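Local structure of inositol 2-dehydrogenase (Sinorhizobium meliloti, 4HKT) at residues R13-N25 against F275-E289. The protein catalyses the NAD-dependent oxidation of myo-inositol to scyllo-inosose, the first step of myo-inositol degradation into acetyl-CoA. Numbering follows the deposited sequence.
Sequences RIGKVHAKAVSGN and FFMTRYTEAYANEIE. With NA (sodium ion), chain C; EDO (1,2-ethanediol), chain V.
The first helix of the Rossmann fold, 13-24, whose first turn holds Gly15, the last glycine of a GxGxxG-type pattern consistent with dinucleotide binding, carries on its flank the much later helix 276-279 and the start of helix 281-297; Val17 and Ala21 meet Tyr284 at the centre. Segments 13-24 and 281-289 cross at -60°, their axes 8.7 Å apart, a close approach consistent with the small Ala21, whose CB lies 3.8 Å from Ile288 CG1. Val17 divides its branches. CG1, anti to the backbone N (chi1 162°), sits over one face of the Tyr284 ring as a CH-pi contact, while CG2 reaches the edge of the Phe276 ring. The Tyr284 edge in turn points at the face of His18 in an offset edge-to-face pair, planes 76° apart. A leucine in place of Tyr284 would take away the flat ring and probably open a gap beneath Val17 CG1 and beside the His18 face. That imidazole is also tied through NE2 to Glu93, and its CE1 meets Glu287 OE1 near the ring plane at 3.2 Å. At the N-terminal end, Phe276 CZ packs 3.8 Å from Ile14 CG1, and the Arg13 guanidinium has Met277 SE over one face, with NH2 3.7 Å from Phe275 CE2 at that ring's edge. At the other end, Ser23 O and Asn25 O bind a sodium ion together with Ala28 O, and a water links Asn25 to helix 281-297, accepting from Asn25 ND2 and donating to Ala285 O at 2.8 Å.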
loop_
_atom_site.group_PDB
_atom_site.type_symbol
_atom_site.label_atom_id
_atom_site.label_comp_id
_atom_site.label_asym_id
_atom_site.label_seq_id
_atom_site.Cartn_x
_atom_site.Cartn_y
_atom_site.Cartn_z
ATOM N N ARG B 13 -13.193 -2.858 31.420
ATOM C CA ARG B 13 -12.498 -2.340 30.240
ATOM C C ARG B 13 -13.409 -1.421 29.437
ATOM O O ARG B 13 -13.033 -0.308 29.074
ATOM C CB ARG B 13 -12.022 -3.478 29.310
ATOM C CG ARG B 13 -10.730 -4.143 29.738
ATOM C CD ARG B 13 -10.026 -4.836 28.577
ATOM N NE ARG B 13 -10.844 -5.877 27.956
ATOM C CZ ARG B 13 -10.376 -6.816 27.129
ATOM N NH1 ARG B 13 -9.081 -6.867 26.803
ATOM N NH2 ARG B 13 -11.208 -7.720 26.628
ATOM N N ILE B 14 -14.621 -1.891 29.175
ATOM C CA ILE B 14 -15.519 -1.157 28.309
ATOM C C ILE B 14 -15.931 0.124 29.040
ATOM O O ILE B 14 -15.953 1.187 28.450
ATOM C CB ILE B 14 -16.739 -2.003 27.849
ATOM C CG1 ILE B 14 -16.298 -3.258 27.054
ATOM C CG2 ILE B 14 -17.614 -1.166 26.921
ATOM C CD1 ILE B 14 -15.653 -4.389 27.842
ATOM N N GLY B 15 -16.207 0.020 30.337
ATOM C CA GLY B 15 -16.512 1.194 31.147
ATOM C C GLY B 15 -15.436 2.263 31.105
ATOM O O GLY B 15 -15.741 3.464 31.059
ATOM N N LYS B 16 -14.176 1.841 31.139
ATOM C CA LYS B 16 -13.051 2.784 31.110
ATOM C C LYS B 16 -13.016 3.562 29.797
ATOM O O LYS B 16 -12.727 4.751 29.776
ATOM C CB LYS B 16 -11.718 2.057 31.314
ATOM C CG LYS B 16 -11.499 1.491 32.716
ATOM C CD LYS B 16 -10.100 0.883 32.859
ATOM C CE LYS B 16 -9.711 0.619 34.309
ATOM N NZ LYS B 16 -9.825 -0.819 34.694
ATOM N N VAL B 17 -13.348 2.887 28.707
ATOM C CA VAL B 17 -13.295 3.488 27.388
ATOM C C VAL B 17 -14.351 4.587 27.270
ATOM O O VAL B 17 -14.092 5.660 26.703
ATOM C CB VAL B 17 -13.501 2.416 26.301
ATOM C CG1 VAL B 17 -13.871 3.044 24.986
ATOM C CG2 VAL B 17 -12.252 1.542 26.151
ATOM N N HIS B 18 -15.548 4.320 27.794
ATOM C CA HIS B 18 -16.607 5.338 27.831
ATOM C C HIS B 18 -16.335 6.482 28.801
ATOM O O HIS B 18 -16.671 7.612 28.526
ATOM C CB HIS B 18 -17.956 4.699 28.131
ATOM C CG HIS B 18 -18.451 3.855 27.012
ATOM N ND1 HIS B 18 -18.811 4.388 25.795
ATOM C CD2 HIS B 18 -18.584 2.516 26.897
ATOM C CE1 HIS B 18 -19.189 3.413 24.989
ATOM N NE2 HIS B 18 -19.050 2.266 25.632
ATOM N N ALA B 19 -15.735 6.175 29.937
ATOM C CA ALA B 19 -15.288 7.200 30.854
ATOM C C ALA B 19 -14.403 8.201 30.102
ATOM O O ALA B 19 -14.618 9.431 30.167
ATOM C CB ALA B 19 -14.512 6.563 32.004
ATOM N N LYS B 20 -13.420 7.666 29.373
ATOM C CA LYS B 20 -12.506 8.493 28.575
ATOM C C LYS B 20 -13.261 9.321 27.550
ATOM O O LYS B 20 -12.965 10.504 27.370
ATOM C CB LYS B 20 -11.453 7.635 27.858
ATOM C CG LYS B 20 -10.561 8.435 26.909
ATOM C CD LYS B 20 -9.333 7.665 26.438
ATOM C CE LYS B 20 -8.280 8.652 25.923
ATOM N NZ LYS B 20 -7.149 8.017 25.193
ATOM N N ALA B 21 -14.217 8.710 26.853
ATOM C CA ALA B 21 -14.918 9.431 25.781
ATOM C C ALA B 21 -15.850 10.502 26.348
ATOM O O ALA B 21 -16.000 11.566 25.766
ATOM C CB ALA B 21 -15.689 8.471 24.891
ATOM N N VAL B 22 -16.502 10.203 27.474
ATOM C CA VAL B 22 -17.399 11.172 28.109
ATOM C C VAL B 22 -16.569 12.331 28.612
ATOM O O VAL B 22 -16.907 13.494 28.371
ATOM C CB VAL B 22 -18.158 10.564 29.295
ATOM C CG1 VAL B 22 -18.773 11.653 30.164
ATOM C CG2 VAL B 22 -19.237 9.624 28.789
ATOM N N SER B 23 -15.482 11.991 29.300
ATOM C CA SER B 23 -14.538 12.980 29.798
ATOM C C SER B 23 -14.062 13.890 28.672
ATOM O O SER B 23 -14.088 15.116 28.807
ATOM C CB SER B 23 -13.336 12.299 30.450
ATOM O OG SER B 23 -12.366 13.258 30.821
ATOM N N GLY B 24 -13.655 13.283 27.558
ATOM C CA GLY B 24 -13.067 14.012 26.444
ATOM C C GLY B 24 -14.034 14.945 25.747
ATOM O O GLY B 24 -13.618 15.868 25.058
ATOM N N ASN B 25 -15.330 14.702 25.898
ATOM C CA ASN B 25 -16.318 15.520 25.220
ATOM C C ASN B 25 -16.574 16.836 25.975
ATOM O O ASN B 25 -16.638 16.872 27.209
ATOM C CB ASN B 25 -17.621 14.743 25.011
ATOM C CG ASN B 25 -18.665 15.546 24.241
ATOM O OD1 ASN B 25 -19.345 16.408 24.813
ATOM N ND2 ASN B 25 -18.816 15.255 22.947
ATOM N N PHE B 275 -6.674 -4.432 20.484
ATOM C CA PHE B 275 -8.135 -4.682 20.582
ATOM C C PHE B 275 -8.952 -3.381 20.447
ATOM O O PHE B 275 -8.452 -2.381 19.925
ATOM C CB PHE B 275 -8.452 -5.469 21.873
ATOM C CG PHE B 275 -9.652 -6.420 21.782
ATOM C CD1 PHE B 275 -10.333 -6.681 20.577
ATOM C CD2 PHE B 275 -10.097 -7.062 22.935
ATOM C CE1 PHE B 275 -11.433 -7.551 20.547
ATOM C CE2 PHE B 275 -11.178 -7.937 22.905
ATOM C CZ PHE B 275 -11.848 -8.180 21.714
ATOM N N PHE B 276 -10.214 -3.405 20.858
ATOM C CA PHE B 276 -11.104 -2.288 20.603
ATOM C C PHE B 276 -10.671 -1.021 21.342
ATOM O O PHE B 276 -10.943 0.086 20.876
ATOM C CB PHE B 276 -12.556 -2.668 20.950
ATOM C CG PHE B 276 -12.763 -3.047 22.394
ATOM C CD1 PHE B 276 -12.762 -2.063 23.402
ATOM C CD2 PHE B 276 -12.941 -4.390 22.764
ATOM C CE1 PHE B 276 -12.931 -2.421 24.731
ATOM C CE2 PHE B 276 -13.123 -4.742 24.099
ATOM C CZ PHE B 276 -13.120 -3.760 25.077
HETATM N N MSE B 277 -9.969 -1.199 22.466
HETATM C CA MSE B 277 -9.560 -0.098 23.332
HETATM C C MSE B 277 -8.866 0.966 22.536
HETATM O O MSE B 277 -9.193 2.139 22.672
HETATM C CB MSE B 277 -8.639 -0.533 24.483
HETATM C CG MSE B 277 -9.322 -1.443 25.522
HETATM SE SE MSE B 277 -9.485 -3.332 24.941
HETATM C CE MSE B 277 -7.556 -3.805 24.932
ATOM N N THR B 278 -7.892 0.597 21.715
ATOM C CA THR B 278 -7.212 1.615 20.929
ATOM C C THR B 278 -7.698 1.701 19.503
ATOM O O THR B 278 -7.587 2.754 18.914
ATOM C CB THR B 278 -5.681 1.520 20.927
ATOM O OG1 THR B 278 -5.274 0.216 20.546
ATOM C CG2 THR B 278 -5.093 1.897 22.298
ATOM N N ARG B 279 -8.231 0.625 18.930
ATOM C CA ARG B 279 -8.695 0.700 17.533
ATOM C C ARG B 279 -9.828 1.717 17.393
ATOM O O ARG B 279 -9.891 2.467 16.392
ATOM C CB ARG B 279 -9.151 -0.693 16.967
ATOM C CG ARG B 279 -9.996 -0.603 15.678
ATOM C CD ARG B 279 -9.176 -0.238 14.446
ATOM N NE ARG B 279 -9.922 -0.130 13.184
ATOM C CZ ARG B 279 -10.692 0.901 12.827
ATOM N NH1 ARG B 279 -10.837 1.946 13.631
ATOM N NH2 ARG B 279 -11.315 0.907 11.658
ATOM N N TYR B 280 -10.714 1.766 18.377
ATOM C CA TYR B 280 -11.936 2.556 18.225
ATOM C C TYR B 280 -12.058 3.848 19.064
ATOM O O TYR B 280 -13.157 4.391 19.218
ATOM C CB TYR B 280 -13.145 1.635 18.426
ATOM C CG TYR B 280 -13.329 0.664 17.244
ATOM C CD1 TYR B 280 -13.557 1.139 15.964
ATOM C CD2 TYR B 280 -13.306 -0.725 17.438
ATOM C CE1 TYR B 280 -13.713 0.273 14.884
ATOM C CE2 TYR B 280 -13.486 -1.609 16.378
ATOM C CZ TYR B 280 -13.680 -1.108 15.105
ATOM O OH TYR B 280 -13.838 -1.964 14.048
ATOM N N THR B 281 -10.935 4.389 19.517
ATOM C CA THR B 281 -10.964 5.617 20.327
ATOM C C THR B 281 -11.735 6.779 19.656
ATOM O O THR B 281 -12.602 7.387 20.303
ATOM C CB THR B 281 -9.573 6.088 20.744
ATOM O OG1 THR B 281 -8.912 6.616 19.608
ATOM C CG2 THR B 281 -8.759 4.954 21.309
ATOM N N GLU B 282 -11.487 7.048 18.377
ATOM C CA GLU B 282 -12.248 8.083 17.698
ATOM C C GLU B 282 -13.724 7.699 17.610
ATOM O O GLU B 282 -14.624 8.552 17.734
ATOM C CB GLU B 282 -11.690 8.384 16.300
ATOM C CG GLU B 282 -10.350 9.099 16.297
ATOM C CD GLU B 282 -9.691 9.024 14.946
ATOM O OE1 GLU B 282 -9.857 9.971 14.150
ATOM O OE2 GLU B 282 -9.054 7.990 14.669
ATOM N N ALA B 283 -13.990 6.414 17.376
ATOM C CA ALA B 283 -15.368 5.969 17.263
ATOM C C ALA B 283 -16.138 6.209 18.563
ATOM O O ALA B 283 -17.251 6.737 18.520
ATOM C CB ALA B 283 -15.435 4.506 16.828
ATOM N N TYR B 284 -15.546 5.847 19.701
ATOM C CA TYR B 284 -16.177 6.114 21.005
ATOM C C TYR B 284 -16.411 7.623 21.254
ATOM O O TYR B 284 -17.441 7.992 21.801
ATOM C CB TYR B 284 -15.375 5.512 22.142
ATOM C CG TYR B 284 -15.294 3.997 22.081
ATOM C CD1 TYR B 284 -16.449 3.217 22.143
ATOM C CD2 TYR B 284 -14.067 3.344 21.952
ATOM C CE1 TYR B 284 -16.377 1.820 22.062
ATOM C CE2 TYR B 284 -13.991 1.961 21.878
ATOM C CZ TYR B 284 -15.139 1.210 21.942
ATOM O OH TYR B 284 -15.051 -0.156 21.898
ATOM N N ALA B 285 -15.497 8.492 20.814
ATOM C CA ALA B 285 -15.740 9.935 20.915
ATOM C C ALA B 285 -16.949 10.353 20.088
ATOM O O ALA B 285 -17.812 11.102 20.573
ATOM C CB ALA B 285 -14.505 10.739 20.506
ATOM N N ASN B 286 -17.025 9.858 18.849
ATOM C CA ASN B 286 -18.056 10.267 17.934
ATOM C C ASN B 286 -19.423 9.786 18.411
ATOM O O ASN B 286 -20.463 10.449 18.218
ATOM C CB ASN B 286 -17.779 9.682 16.531
ATOM C CG ASN B 286 -16.651 10.387 15.806
ATOM O OD1 ASN B 286 -16.233 11.487 16.180
ATOM N ND2 ASN B 286 -16.155 9.756 14.733
ATOM N N GLU B 287 -19.415 8.593 18.986
ATOM C CA GLU B 287 -20.609 7.942 19.497
ATOM C C GLU B 287 -21.245 8.745 20.643
ATOM O O GLU B 287 -22.436 9.030 20.615
ATOM C CB GLU B 287 -20.181 6.560 19.985
ATOM C CG GLU B 287 -21.180 5.711 20.711
ATOM C CD GLU B 287 -20.547 4.378 21.096
ATOM O OE1 GLU B 287 -19.629 4.366 21.923
ATOM O OE2 GLU B 287 -20.931 3.343 20.544
ATOM N N ILE B 288 -20.430 9.128 21.615
ATOM C CA ILE B 288 -20.885 9.985 22.717
ATOM C C ILE B 288 -21.373 11.305 22.132
ATOM O O ILE B 288 -22.468 11.787 22.481
ATOM C CB ILE B 288 -19.808 10.201 23.791
ATOM C CG1 ILE B 288 -19.438 8.879 24.482
ATOM C CG2 ILE B 288 -20.268 11.205 24.852
ATOM C CD1 ILE B 288 -20.572 8.140 25.175
ATOM N N GLU B 289 -20.622 11.840 21.175
ATOM C CA GLU B 289 -21.038 13.075 20.507
ATOM C C GLU B 289 -22.403 12.935 19.875
ATOM O O GLU B 289 -23.265 13.786 20.060
ATOM C CB GLU B 289 -20.000 13.513 19.475
ATOM C CG GLU B 289 -20.309 14.814 18.756
ATOM C CD GLU B 289 -19.288 15.102 17.653
ATOM O OE1 GLU B 289 -18.076 14.852 17.847
ATOM O OE2 GLU B 289 -19.706 15.548 16.571
HETATM NA NA NA C . -16.177 16.297 29.562
HETATM C C1 EDO V . -20.221 12.346 15.653
HETATM O O1 EDO V . -21.204 12.611 16.629
HETATM C C2 EDO V . -20.795 11.300 14.723
HETATM O O2 EDO V . -19.814 10.892 13.779
HETATM O O HOH W 1 -17.045 13.449 21.949
#